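Local atomic coordinates of aminotransferase class-III (Ochrobactrum anthropi, PDB entry 5GHG), a protein that probably transfers amino groups between amines and carbonyl compounds as a pyridoxal-phosphate-dependent omega-transaminase, with its cofactor bound here in the aminated PMP form. Residues I51-G56 with L423-P428; L58-G63 with S291-I296; E66-E71 with N338-E343; D96-L101 with S110-T115; V154-A159 with F171-D176. The protein carries 1 engineered substitution. All coordinates share one frame; numbering follows the deposited sequence.

Overall arrangement
Contacts 1 and 2 are buried. They touch each other near the bound PMP and rely on backbone and hydroxyl hydrogen bonds between loops and strand ends. Contact 5 is also buried but lies on the other side of the chain's centre from contact 1, and it joins its segments by aliphatic packing alone. Contacts 3 and 4 are only partly buried. Contact 3 packs two helices with charged groups at its rim, whereas contact 4 lays a helix on an edge strand through apolar side chains. Asn338 and Glu66 link contact 3 to contact 2, while Leu339 brings contact 3 against contact 4. Contacts 1, 2, 3 and 5 all reach the second subunit; contact 4 does not.

Contact 1: residues I51-G56 with L423-P428; sequences IEAMSG and LAFCPP
Ala53 and Cys426 join the stretches that follow two strands of one mixed beta-sheet, which flank strand 414-419: strand 49-52 runs out into a type I turn from Glu52 to Ser55, and strand 422-425 into the pair Pro427-Pro428. Cys426 N donates to Ala53 O at 2.7 Å, with an N-H...O angle of 160°. The prolines have no N-H to give, and Pro428 CD lies over the turn instead, 3.5 Å from Glu52 O.

Met54 reaches across by a detour. Its CB heads away from residues 423-428, and CG makes no close approach to them; bends at chi2 (-60°) and chi3 fold the thioether back. SD comes to 3.2 Å from Ala424 O and 3.8 Å from Ala424 CB, and CE lies 3.9 Å from that CB. A long, flexible, unbranched residue suits this fold-back, and the small Ala424 methyl lets the sulfur come close. Ala424 O has its hydrogen-bond partner in Ser416 OG. Ala53 CB approaches Phe425 CD1 obliquely.

Glu52 ties down the turn. Its OE2 bonds to Tyr83 OH of the second subunit, while OE1 caps Met54 N weakly and takes Gly56 N at 2.8 Å, the donor standing above the carboxylate plane.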
# COMPACT_ATOMS: atom_id res chain seq x y z
N ILE B 51 21.34 -18.92 -4.19
CA ILE B 51 21.40 -17.73 -5.02
C ILE B 51 19.97 -17.20 -5.18
O ILE B 51 19.08 -17.93 -5.62
CB ILE B 51 22.02 -18.03 -6.39
CG1 ILE B 51 23.49 -18.40 -6.25
CG2 ILE B 51 21.79 -16.84 -7.35
CD1 ILE B 51 24.15 -18.84 -7.57
N GLU B 52 19.76 -15.94 -4.80
CA GLU B 52 18.46 -15.30 -5.01
C GLU B 52 18.45 -14.74 -6.43
O GLU B 52 18.70 -13.55 -6.68
CB GLU B 52 18.18 -14.25 -3.94
CG GLU B 52 16.84 -14.48 -3.18
CD GLU B 52 15.61 -14.43 -4.09
OE1 GLU B 52 15.74 -13.96 -5.24
OE2 GLU B 52 14.51 -14.88 -3.68
N ALA B 53 18.19 -15.62 -7.38
CA ALA B 53 18.28 -15.26 -8.77
C ALA B 53 17.13 -14.36 -9.20
O ALA B 53 17.14 -13.88 -10.34
CB ALA B 53 18.33 -16.51 -9.65
N MET B 54 16.16 -14.12 -8.32
CA MET B 54 15.07 -13.18 -8.57
C MET B 54 15.25 -11.86 -7.82
O MET B 54 14.37 -10.99 -7.93
CB MET B 54 13.72 -13.80 -8.16
CG MET B 54 13.31 -15.00 -8.99
SD MET B 54 13.18 -14.52 -10.70
CE MET B 54 11.78 -13.39 -10.63
N SER B 55 16.32 -11.70 -7.04
CA SER B 55 16.47 -10.51 -6.22
C SER B 55 15.25 -10.30 -5.32
O SER B 55 14.79 -9.17 -5.11
CB SER B 55 16.71 -9.27 -7.08
OG SER B 55 17.80 -9.47 -7.96
N GLY B 56 14.71 -11.39 -4.80
CA GLY B 56 13.52 -11.28 -3.97
C GLY B 56 12.30 -11.17 -4.86
O GLY B 56 11.87 -12.17 -5.43
N LEU B 423 10.53 -19.97 -16.35
CA LEU B 423 11.43 -19.67 -15.24
C LEU B 423 12.09 -18.31 -15.48
O LEU B 423 12.65 -18.07 -16.55
CB LEU B 423 12.53 -20.73 -15.11
CG LEU B 423 12.07 -22.16 -14.89
CD1 LEU B 423 13.29 -23.06 -14.75
CD2 LEU B 423 11.18 -22.24 -13.67
N ALA B 424 12.02 -17.43 -14.48
CA ALA B 424 12.58 -16.08 -14.64
C ALA B 424 13.91 -15.96 -13.92
O ALA B 424 14.17 -16.64 -12.92
CB ALA B 424 11.62 -15.02 -14.12
N PHE B 425 14.76 -15.09 -14.44
CA PHE B 425 16.04 -14.77 -13.83
C PHE B 425 16.17 -13.25 -13.81
O PHE B 425 16.00 -12.59 -14.83
CB PHE B 425 17.17 -15.44 -14.59
CG PHE B 425 17.07 -16.93 -14.57
CD1 PHE B 425 17.68 -17.66 -13.57
CD2 PHE B 425 16.26 -17.59 -15.48
CE1 PHE B 425 17.55 -19.03 -13.52
CE2 PHE B 425 16.11 -18.95 -15.43
CZ PHE B 425 16.75 -19.68 -14.45
N CYS B 426 16.41 -12.71 -12.62
CA CYS B 426 16.47 -11.27 -12.42
C CYS B 426 17.37 -11.01 -11.21
O CYS B 426 16.91 -10.55 -10.15
CB CYS B 426 15.06 -10.71 -12.20
SG CYS B 426 14.92 -8.93 -12.00
N PRO B 427 18.65 -11.35 -11.32
CA PRO B 427 19.53 -11.36 -10.13
C PRO B 427 19.96 -9.96 -9.73
O PRO B 427 19.78 -9.00 -10.50
CB PRO B 427 20.71 -12.22 -10.59
CG PRO B 427 20.78 -11.97 -12.10
CD PRO B 427 19.32 -11.90 -12.51
N PRO B 428 20.53 -9.81 -8.54
CA PRO B 428 20.91 -8.48 -8.07
C PRO B 428 21.94 -7.82 -8.98
O PRO B 428 22.75 -8.50 -9.62
CB PRO B 428 21.45 -8.73 -6.67
CG PRO B 428 20.82 -10.02 -6.23
CD PRO B 428 20.72 -10.84 -7.50

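Contact 2: residues L58-G63 with S291-I296; sequences LSVGVG and SSYLPI. Engineered in segment 58-63: Leu58 (natural residue Trp).
Ser291 OG is gripped from two directions: Val62 N donates to it at 3.2 Å, and Asn338 OD1 of helix 329-344 is its other hydrogen-bond partner. Serine suits the place because one small hydroxyl can serve a turn and a helix together. The turn is type I, from Val60 to Gly63, and ends in a glycine whose backbone angles would press a CB against the preceding carbonyl.

Tyr293 OH donates to Gly63 O at 2.7 Å, tilted 30° from the carbonyl plane, and accepts from Glu66 N. The ring presents its edge to Gly63 O and to Val60 CG1, which lies 4.1 Å from CE1; with CG1 anti to the backbone N (chi1 -176°), Val60 crosses the tyrosine at about a right angle. Val62 CG2 comes obliquely to the same CE1. Ser291 CA also lies 3.1 Å from Ser59 O, a CA-H...O contact. Ser59 OG and Ser292 OG share a weak bond.

The engineered Leu58 points away from residues 291-296 and touches Ile261 of the PMP pocket. The contact joins the loop between helices 55-58 and 67-77 to the loop before strand 297-301, with helix 329-344 alongside and Phe82 of the second subunit packed on Val60.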
# COMPACT_ATOMS: atom_id res chain seq x y z
N LEU B 58 12.24 -9.20 -7.76
CA LEU B 58 12.85 -8.38 -8.80
C LEU B 58 13.22 -6.99 -8.29
O LEU B 58 13.17 -6.01 -9.03
CB LEU B 58 11.94 -8.30 -10.03
CG LEU B 58 11.51 -9.63 -10.67
CD1 LEU B 58 10.33 -10.26 -9.92
CD2 LEU B 58 11.20 -9.49 -12.16
N SER B 59 13.66 -6.92 -7.02
CA SER B 59 13.73 -5.64 -6.33
C SER B 59 15.01 -5.36 -5.55
O SER B 59 15.37 -4.20 -5.41
CB SER B 59 12.53 -5.51 -5.37
OG SER B 59 12.48 -6.64 -4.52
N VAL B 60 15.74 -6.36 -5.09
CA VAL B 60 16.84 -6.14 -4.14
C VAL B 60 18.10 -5.92 -4.97
O VAL B 60 18.99 -6.78 -5.07
CB VAL B 60 16.97 -7.28 -3.11
CG1 VAL B 60 18.05 -6.97 -2.07
CG2 VAL B 60 15.60 -7.45 -2.42
N GLY B 61 18.20 -4.73 -5.54
CA GLY B 61 19.25 -4.44 -6.50
C GLY B 61 20.66 -4.51 -5.93
O GLY B 61 21.57 -5.03 -6.58
N VAL B 62 20.87 -4.00 -4.71
CA VAL B 62 22.22 -3.96 -4.13
C VAL B 62 22.55 -5.20 -3.32
O VAL B 62 23.57 -5.25 -2.62
CB VAL B 62 22.44 -2.69 -3.28
CG1 VAL B 62 22.30 -1.42 -4.13
CG2 VAL B 62 21.51 -2.66 -2.10
N GLY B 63 21.69 -6.22 -3.39
CA GLY B 63 21.94 -7.42 -2.63
C GLY B 63 21.39 -7.33 -1.21
O GLY B 63 20.84 -6.31 -0.80
N SER B 291 15.99 -0.75 -3.30
CA SER B 291 16.33 -2.17 -3.21
C SER B 291 15.40 -2.92 -2.26
O SER B 291 15.78 -3.94 -1.68
CB SER B 291 17.81 -2.36 -2.80
OG SER B 291 18.66 -1.92 -3.85
N SER B 292 14.19 -2.41 -2.08
CA SER B 292 13.20 -2.96 -1.14
C SER B 292 13.67 -2.97 0.31
O SER B 292 13.09 -3.66 1.14
CB SER B 292 12.79 -4.39 -1.55
OG SER B 292 11.99 -4.34 -2.72
N TYR B 293 14.73 -2.23 0.65
CA TYR B 293 15.16 -2.21 2.05
C TYR B 293 14.11 -1.55 2.94
O TYR B 293 14.03 -1.85 4.14
CB TYR B 293 16.51 -1.53 2.20
CG TYR B 293 17.69 -2.46 2.03
CD1 TYR B 293 17.80 -3.27 0.91
CD2 TYR B 293 18.72 -2.51 2.98
CE1 TYR B 293 18.90 -4.12 0.73
CE2 TYR B 293 19.82 -3.34 2.80
CZ TYR B 293 19.91 -4.15 1.69
OH TYR B 293 21.00 -4.99 1.53
N LEU B 294 13.31 -0.65 2.36
CA LEU B 294 12.11 -0.12 2.99
C LEU B 294 11.09 0.12 1.88
O LEU B 294 11.48 0.38 0.74
CB LEU B 294 12.37 1.20 3.74
CG LEU B 294 13.15 1.09 5.04
CD1 LEU B 294 13.31 2.45 5.69
CD2 LEU B 294 12.43 0.11 5.98
N PRO B 295 9.80 0.05 2.19
CA PRO B 295 8.77 0.30 1.16
C PRO B 295 8.72 1.78 0.80
O PRO B 295 8.56 2.64 1.67
CB PRO B 295 7.46 -0.11 1.86
CG PRO B 295 7.86 -0.74 3.17
CD PRO B 295 9.23 -0.30 3.50
N ILE B 296 8.87 2.07 -0.49
CA ILE B 296 8.65 3.41 -1.02
C ILE B 296 8.51 3.30 -2.54
O ILE B 296 9.17 2.48 -3.19
CB ILE B 296 9.78 4.38 -0.63
CG1 ILE B 296 9.50 5.77 -1.20
CG2 ILE B 296 11.11 3.87 -1.13
CD1 ILE B 296 10.44 6.87 -0.70

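Contact 3: residues E66-E71 with N338-E343; sequences EPRLAE and NLAIIE
Ile341 carries CG1 anti to its carbonyl carbon and stretches on to CD1 with chi2 at 166°, while Arg68 runs straight to CD and then bends at chi3 (67°), and the two side chains slide past each other in opposite directions. The bend lays the guanidinium flat against the isoleucine. Ile341 CG1 sits over the centre of one face, 3.6 Å above the plane and 3.7 Å from Arg68 CZ. An arginine can do this because its faces are poorly hydrated, while the N-H groups at the rim remain available: NE pairs with Glu337 and NH1 with Glu344, and these bridges probably fix the rotation of the group.

Helices 67-77 and 329-344 meet here nearly antiparallel, their local axes at 149° and 10.5 Å apart at closest approach. Aliphatic carbons also meet across that spacing. Ile341 CD1 touches Glu66 CG at 3.7 Å and, from a different direction, Leu69 CD2 at 3.9 Å. The leucine branch goes deeper and rests on the backbone of the opposing helix, CD2 lying 3.5 Å from Asn338 N and 4.0 Å from Asn338 CB.

Glu66 serves twice: its CG packs, and as the N-cap residue of helix 67-77 it makes the capping bond with its carboxylate. OE1 accepts from Arg68 N at 3.1 Å through its anti lone pair, and OE2 forms a salt bridge with Arg345.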
# COMPACT_ATOMS: atom_id res chain seq x y z
N GLU B 66 23.72 -4.94 2.67
CA GLU B 66 24.33 -3.63 2.40
C GLU B 66 24.18 -2.76 3.63
O GLU B 66 23.17 -2.06 3.80
CB GLU B 66 23.69 -2.98 1.17
CG GLU B 66 24.35 -1.67 0.77
CD GLU B 66 25.87 -1.72 0.93
OE1 GLU B 66 26.40 -1.20 1.96
OE2 GLU B 66 26.54 -2.30 0.02
N PRO B 67 25.16 -2.77 4.55
CA PRO B 67 24.97 -2.06 5.82
C PRO B 67 24.92 -0.55 5.71
O PRO B 67 24.45 0.09 6.65
CB PRO B 67 26.18 -2.53 6.67
CG PRO B 67 27.19 -2.99 5.68
CD PRO B 67 26.41 -3.54 4.51
N ARG B 68 25.36 0.05 4.60
CA ARG B 68 25.21 1.50 4.44
C ARG B 68 23.73 1.93 4.49
O ARG B 68 23.41 3.02 4.97
CB ARG B 68 25.80 1.97 3.10
CG ARG B 68 27.30 2.18 3.10
CD ARG B 68 27.80 2.56 1.71
NE ARG B 68 27.33 3.86 1.25
CZ ARG B 68 27.75 4.46 0.13
NH1 ARG B 68 28.66 3.87 -0.64
NH2 ARG B 68 27.26 5.64 -0.23
N LEU B 69 22.84 1.08 3.98
CA LEU B 69 21.42 1.42 4.00
C LEU B 69 20.84 1.38 5.42
O LEU B 69 20.01 2.20 5.77
CB LEU B 69 20.66 0.51 3.05
CG LEU B 69 20.99 0.63 1.57
CD1 LEU B 69 19.99 -0.20 0.75
CD2 LEU B 69 20.98 2.08 1.13
N ALA B 70 21.30 0.42 6.23
CA ALA B 70 20.90 0.38 7.64
C ALA B 70 21.33 1.65 8.38
O ALA B 70 20.57 2.20 9.18
CB ALA B 70 21.48 -0.85 8.32
N GLU B 71 22.55 2.12 8.13
CA GLU B 71 23.01 3.35 8.78
C GLU B 71 22.20 4.56 8.32
O GLU B 71 21.91 5.45 9.12
CB GLU B 71 24.51 3.57 8.50
CG GLU B 71 25.01 4.84 9.16
CD GLU B 71 26.54 4.93 9.26
OE1 GLU B 71 27.05 6.01 8.91
OE2 GLU B 71 27.19 3.95 9.69
N ASN B 338 20.51 4.39 -1.40
CA ASN B 338 20.51 3.30 -2.38
C ASN B 338 20.90 3.82 -3.77
O ASN B 338 21.73 3.21 -4.48
CB ASN B 338 19.15 2.61 -2.39
CG ASN B 338 19.05 1.48 -3.41
OD1 ASN B 338 19.62 0.41 -3.21
ND2 ASN B 338 18.32 1.72 -4.49
N LEU B 339 20.34 4.95 -4.18
CA LEU B 339 20.68 5.51 -5.49
C LEU B 339 22.14 5.92 -5.54
O LEU B 339 22.82 5.72 -6.56
CB LEU B 339 19.77 6.68 -5.81
CG LEU B 339 18.29 6.28 -5.93
CD1 LEU B 339 17.43 7.49 -6.22
CD2 LEU B 339 18.10 5.21 -6.98
N ALA B 340 22.65 6.47 -4.44
CA ALA B 340 24.06 6.85 -4.35
C ALA B 340 24.97 5.64 -4.51
O ALA B 340 26.00 5.72 -5.18
CB ALA B 340 24.34 7.57 -3.04
N ILE B 341 24.60 4.50 -3.92
CA ILE B 341 25.41 3.29 -4.05
C ILE B 341 25.42 2.83 -5.49
O ILE B 341 26.48 2.52 -6.05
CB ILE B 341 24.89 2.18 -3.10
CG1 ILE B 341 25.17 2.57 -1.64
CG2 ILE B 341 25.56 0.84 -3.41
CD1 ILE B 341 24.41 1.71 -0.61
N ILE B 342 24.24 2.77 -6.12
CA ILE B 342 24.13 2.39 -7.53
C ILE B 342 25.02 3.26 -8.39
O ILE B 342 25.71 2.77 -9.29
CB ILE B 342 22.65 2.45 -7.97
CG1 ILE B 342 21.87 1.30 -7.31
CG2 ILE B 342 22.50 2.39 -9.47
CD1 ILE B 342 20.38 1.31 -7.60
N GLU B 343 25.03 4.57 -8.11
CA GLU B 343 25.87 5.54 -8.82
C GLU B 343 27.35 5.30 -8.54
O GLU B 343 28.16 5.17 -9.47
CB GLU B 343 25.53 6.95 -8.37
CG GLU B 343 24.70 7.76 -9.32
CD GLU B 343 24.21 9.04 -8.64
OE1 GLU B 343 25.00 9.63 -7.84
OE2 GLU B 343 23.04 9.43 -8.89

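Contact 4: residues D96-L101 with S110-T115; sequences DLAEKL and SKAYFT
Helix-on-sheet packing joins helix 93-104 to strand 111-115, an outermost strand of the mixed seven-stranded sheet that belongs to the cofactor-binding domain of this aminotransferase fold. Phe114 and Ala112 face the helix from the strand, and Leu97, Ala98 and Leu101 meet them. The local axes approach to 7.8 Å at an angle of 130°.

Two alanines set this distance. Ala98 CB lies 3.9 Å from Ala112 CB, methyl against methyl, and such small side chains let the two backbones come close, 5.3 Å between Ala98 CA and Ala112 CA. Beside them Phe114, with CG anti to its carbonyl carbon (chi1 -63°), directs its ring at the helix. The edge of the ring meets the helix backbone: CZ is 3.6 Å from Ala98 N, which lies in the ring plane, and CE2 is 3.8 Å from Ala98 CB. CE1 meets two leucine branches, both set obliquely to the ring, with Leu97 CD2 at 3.5 Å and Leu101 CD1 at 3.9 Å. Replacing Phe114 with an alanine would probably open a gap at the helix surface and deprive the branches of Leu97 and Leu101 of their shared partner.

Ile296 also packs on Leu97 and Phe114, and strand 297-301 pairs with this strand, a classic bulge setting both Ser110 and Lys111 against Ile301. At the far end Thr115 OG1 bonds to the carbonyl of Ser117, a residue of the PMP pocket.

No hydrogen bond crosses between helix and strand; the fit rests on dispersion and shape, so it depends on the sizes of the alanines and the flatness of the phenylalanine.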
# COMPACT_ATOMS: atom_id res chain seq x y z
N ASP B 96 15.02 16.12 -1.17
CA ASP B 96 16.22 15.70 -1.88
C ASP B 96 15.93 14.55 -2.86
O ASP B 96 16.48 14.51 -3.96
CB ASP B 96 17.29 15.26 -0.88
CG ASP B 96 17.88 16.43 -0.11
OD1 ASP B 96 17.70 17.57 -0.53
OD2 ASP B 96 18.52 16.18 0.91
N LEU B 97 15.08 13.60 -2.45
CA LEU B 97 14.81 12.46 -3.32
C LEU B 97 13.98 12.88 -4.54
O LEU B 97 14.25 12.44 -5.66
CB LEU B 97 14.09 11.36 -2.55
CG LEU B 97 13.75 10.09 -3.35
CD1 LEU B 97 14.98 9.46 -3.95
CD2 LEU B 97 13.03 9.09 -2.46
N ALA B 98 12.96 13.72 -4.33
CA ALA B 98 12.18 14.23 -5.45
C ALA B 98 13.08 14.94 -6.46
O ALA B 98 12.97 14.72 -7.67
CB ALA B 98 11.10 15.18 -4.95
N GLU B 99 13.98 15.79 -5.97
CA GLU B 99 14.88 16.51 -6.86
C GLU B 99 15.79 15.54 -7.62
O GLU B 99 15.97 15.67 -8.83
CB GLU B 99 15.71 17.50 -6.06
CG GLU B 99 16.54 18.41 -6.95
CD GLU B 99 17.51 19.27 -6.15
OE1 GLU B 99 17.36 19.38 -4.90
OE2 GLU B 99 18.43 19.86 -6.79
N LYS B 100 16.34 14.55 -6.91
CA LYS B 100 17.20 13.56 -7.55
C LYS B 100 16.45 12.78 -8.64
O LYS B 100 16.99 12.56 -9.73
CB LYS B 100 17.77 12.63 -6.49
CG LYS B 100 18.50 11.44 -7.04
CD LYS B 100 19.79 11.86 -7.68
CE LYS B 100 20.76 12.42 -6.64
NZ LYS B 100 22.07 12.81 -7.26
N LEU B 101 15.21 12.37 -8.37
CA LEU B 101 14.48 11.56 -9.34
C LEU B 101 14.13 12.37 -10.58
O LEU B 101 14.19 11.86 -11.70
CB LEU B 101 13.21 10.99 -8.72
CG LEU B 101 13.41 9.91 -7.62
CD1 LEU B 101 12.05 9.44 -7.11
CD2 LEU B 101 14.23 8.77 -8.15
N SER B 110 8.62 17.14 -14.45
CA SER B 110 8.36 18.33 -13.66
C SER B 110 8.21 18.08 -12.17
O SER B 110 8.73 18.85 -11.37
CB SER B 110 7.10 19.04 -14.21
OG SER B 110 6.72 20.10 -13.34
N LYS B 111 7.49 17.02 -11.77
CA LYS B 111 7.16 16.79 -10.37
C LYS B 111 7.26 15.31 -10.04
O LYS B 111 6.94 14.46 -10.87
CB LYS B 111 5.72 17.26 -10.04
CG LYS B 111 5.50 18.76 -10.16
CD LYS B 111 6.25 19.51 -9.05
CE LYS B 111 6.13 21.03 -9.25
NZ LYS B 111 6.83 21.49 -10.49
N ALA B 112 7.65 15.03 -8.79
CA ALA B 112 7.70 13.69 -8.23
C ALA B 112 6.70 13.57 -7.08
O ALA B 112 6.58 14.48 -6.26
CB ALA B 112 9.10 13.34 -7.74
N TYR B 113 5.98 12.45 -7.04
CA TYR B 113 5.02 12.14 -5.98
C TYR B 113 5.41 10.80 -5.35
O TYR B 113 5.87 9.90 -6.06
CB TYR B 113 3.59 12.03 -6.52
CG TYR B 113 3.08 13.29 -7.20
CD1 TYR B 113 3.52 13.65 -8.47
CD2 TYR B 113 2.14 14.10 -6.57
CE1 TYR B 113 3.04 14.81 -9.09
CE2 TYR B 113 1.64 15.24 -7.20
CZ TYR B 113 2.08 15.59 -8.44
OH TYR B 113 1.61 16.74 -9.02
N PHE B 114 5.19 10.66 -4.04
CA PHE B 114 5.61 9.45 -3.33
C PHE B 114 4.43 8.69 -2.76
O PHE B 114 3.44 9.29 -2.32
CB PHE B 114 6.62 9.79 -2.22
CG PHE B 114 7.90 10.36 -2.75
CD1 PHE B 114 8.82 9.55 -3.37
CD2 PHE B 114 8.14 11.72 -2.68
CE1 PHE B 114 9.98 10.07 -3.91
CE2 PHE B 114 9.29 12.26 -3.22
CZ PHE B 114 10.23 11.43 -3.82
N THR B 115 4.55 7.36 -2.78
CA THR B 115 3.60 6.44 -2.15
C THR B 115 4.42 5.36 -1.46
O THR B 115 5.66 5.38 -1.46
CB THR B 115 2.65 5.81 -3.17
OG1 THR B 115 3.39 4.97 -4.07
CG2 THR B 115 1.92 6.88 -3.99

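Contact 5: residues V154-A159 with F171-D176; sequences VTIASA and FDLPID
Ile156 CG2 touches Ile175 CG2 at 3.7 Å and Leu173 CD2 at 4.1 Å, crossing both side chains at about a right angle; the direct contacts between the segments are all aliphatic packing of this kind. The two methyls of Leu173 divide their work: CD1 meets Ala159 CB at 3.7 Å, while CD2 lies near Ile156 O. Ile175 places CG1 between its backbone N and carbonyl carbon (chi1 67°), from where the chain extends until CD1 lies 4.1 Å from Ala157 CA. Ala159, with only a methyl, lets Leu173 come close, while Ala157 is met mainly at its CA. With an alanine in place of Leu173 both methyls go, which would probably leave Ala159 CB without its mate across the contact and open a gap beside Ile156.

Helix 156-161 belongs to the crossover between the parallel neighbouring strands 143-147 and 178-181, and residues 171-176, with a cis peptide before Pro174, lead the chain back past it toward the second strand.

Hydrogen bonds hold each side in shape. Thr155 is the N-cap of the helix, its OG1 accepting from Ser158 N at 3.0 Å with an angle of 166°; Asp123 OD2 is another partner of that hydroxyl. Ser160 OG bonds to both Ile156 O and Ile175 N, a polar bridge beside the apolar one.

Ionic bonds lead to the second subunit, where Arg177 and Lys142 both form salt bridges with Asp172 OD2.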
# COMPACT_ATOMS: atom_id res chain seq x y z
N VAL B 154 -2.14 -4.31 -7.17
CA VAL B 154 -3.22 -5.09 -6.59
C VAL B 154 -4.25 -4.26 -5.82
O VAL B 154 -5.08 -4.82 -5.12
CB VAL B 154 -2.67 -6.19 -5.68
CG1 VAL B 154 -1.73 -7.11 -6.44
CG2 VAL B 154 -1.96 -5.56 -4.47
N THR B 155 -4.22 -2.93 -5.93
CA THR B 155 -5.41 -2.24 -5.43
C THR B 155 -6.57 -2.53 -6.37
O THR B 155 -6.39 -3.09 -7.46
CB THR B 155 -5.22 -0.73 -5.30
OG1 THR B 155 -5.09 -0.14 -6.59
CG2 THR B 155 -4.03 -0.36 -4.43
N ILE B 156 -7.77 -2.15 -5.97
CA ILE B 156 -8.92 -2.45 -6.82
C ILE B 156 -8.72 -1.84 -8.21
O ILE B 156 -8.98 -2.49 -9.24
CB ILE B 156 -10.22 -2.00 -6.14
CG1 ILE B 156 -10.64 -3.06 -5.12
CG2 ILE B 156 -11.31 -1.73 -7.16
CD1 ILE B 156 -11.71 -2.67 -4.14
N ALA B 157 -8.21 -0.62 -8.27
CA ALA B 157 -7.94 0.01 -9.56
C ALA B 157 -6.70 -0.57 -10.24
O ALA B 157 -6.73 -0.87 -11.44
CB ALA B 157 -7.80 1.51 -9.40
N SER B 158 -5.59 -0.73 -9.52
CA SER B 158 -4.40 -1.17 -10.22
C SER B 158 -4.43 -2.68 -10.52
O SER B 158 -3.85 -3.10 -11.52
CB SER B 158 -3.13 -0.78 -9.44
OG SER B 158 -3.11 -1.26 -8.11
N ALA B 159 -5.14 -3.48 -9.72
CA ALA B 159 -5.40 -4.86 -10.10
C ALA B 159 -6.28 -4.95 -11.35
O ALA B 159 -6.23 -5.96 -12.08
CB ALA B 159 -6.08 -5.63 -8.97
N PHE B 171 -12.60 -11.75 -7.93
CA PHE B 171 -12.46 -10.42 -7.36
C PHE B 171 -13.41 -9.40 -7.99
O PHE B 171 -13.43 -8.24 -7.54
CB PHE B 171 -11.01 -9.92 -7.48
CG PHE B 171 -10.03 -10.62 -6.56
CD1 PHE B 171 -10.14 -10.49 -5.17
CD2 PHE B 171 -8.97 -11.37 -7.08
CE1 PHE B 171 -9.22 -11.11 -4.32
CE2 PHE B 171 -8.05 -11.99 -6.24
CZ PHE B 171 -8.16 -11.85 -4.86
N ASP B 172 -14.19 -9.79 -9.02
CA ASP B 172 -15.10 -8.89 -9.71
C ASP B 172 -14.36 -7.79 -10.47
O ASP B 172 -14.90 -6.70 -10.67
CB ASP B 172 -16.11 -8.23 -8.75
CG ASP B 172 -17.11 -9.23 -8.20
OD1 ASP B 172 -17.09 -10.41 -8.64
OD2 ASP B 172 -17.92 -8.83 -7.34
N LEU B 173 -13.14 -8.05 -10.88
CA LEU B 173 -12.33 -7.06 -11.59
C LEU B 173 -12.19 -7.50 -13.04
O LEU B 173 -12.39 -8.66 -13.34
CB LEU B 173 -10.96 -6.91 -10.93
CG LEU B 173 -11.02 -6.57 -9.43
CD1 LEU B 173 -9.63 -6.50 -8.87
CD2 LEU B 173 -11.77 -5.24 -9.23
N PRO B 174 -11.81 -6.58 -13.94
CA PRO B 174 -11.51 -5.16 -13.77
C PRO B 174 -12.73 -4.26 -13.60
O PRO B 174 -13.83 -4.57 -14.08
CB PRO B 174 -10.79 -4.79 -15.07
CG PRO B 174 -11.42 -5.72 -16.10
CD PRO B 174 -11.60 -7.03 -15.33
N ILE B 175 -12.54 -3.13 -12.92
CA ILE B 175 -13.59 -2.14 -12.83
C ILE B 175 -13.82 -1.52 -14.20
O ILE B 175 -13.00 -1.64 -15.14
CB ILE B 175 -13.24 -1.04 -11.81
CG1 ILE B 175 -12.04 -0.23 -12.31
CG2 ILE B 175 -13.02 -1.67 -10.42
CD1 ILE B 175 -11.55 0.81 -11.32
N ASP B 176 -14.95 -0.83 -14.32
CA ASP B 176 -15.26 -0.09 -15.53
C ASP B 176 -14.18 0.97 -15.77
O ASP B 176 -13.58 1.51 -14.83
CB ASP B 176 -16.63 0.59 -15.40
CG ASP B 176 -17.00 1.38 -16.64
OD1 ASP B 176 -16.72 0.90 -17.77
OD2 ASP B 176 -17.58 2.49 -16.50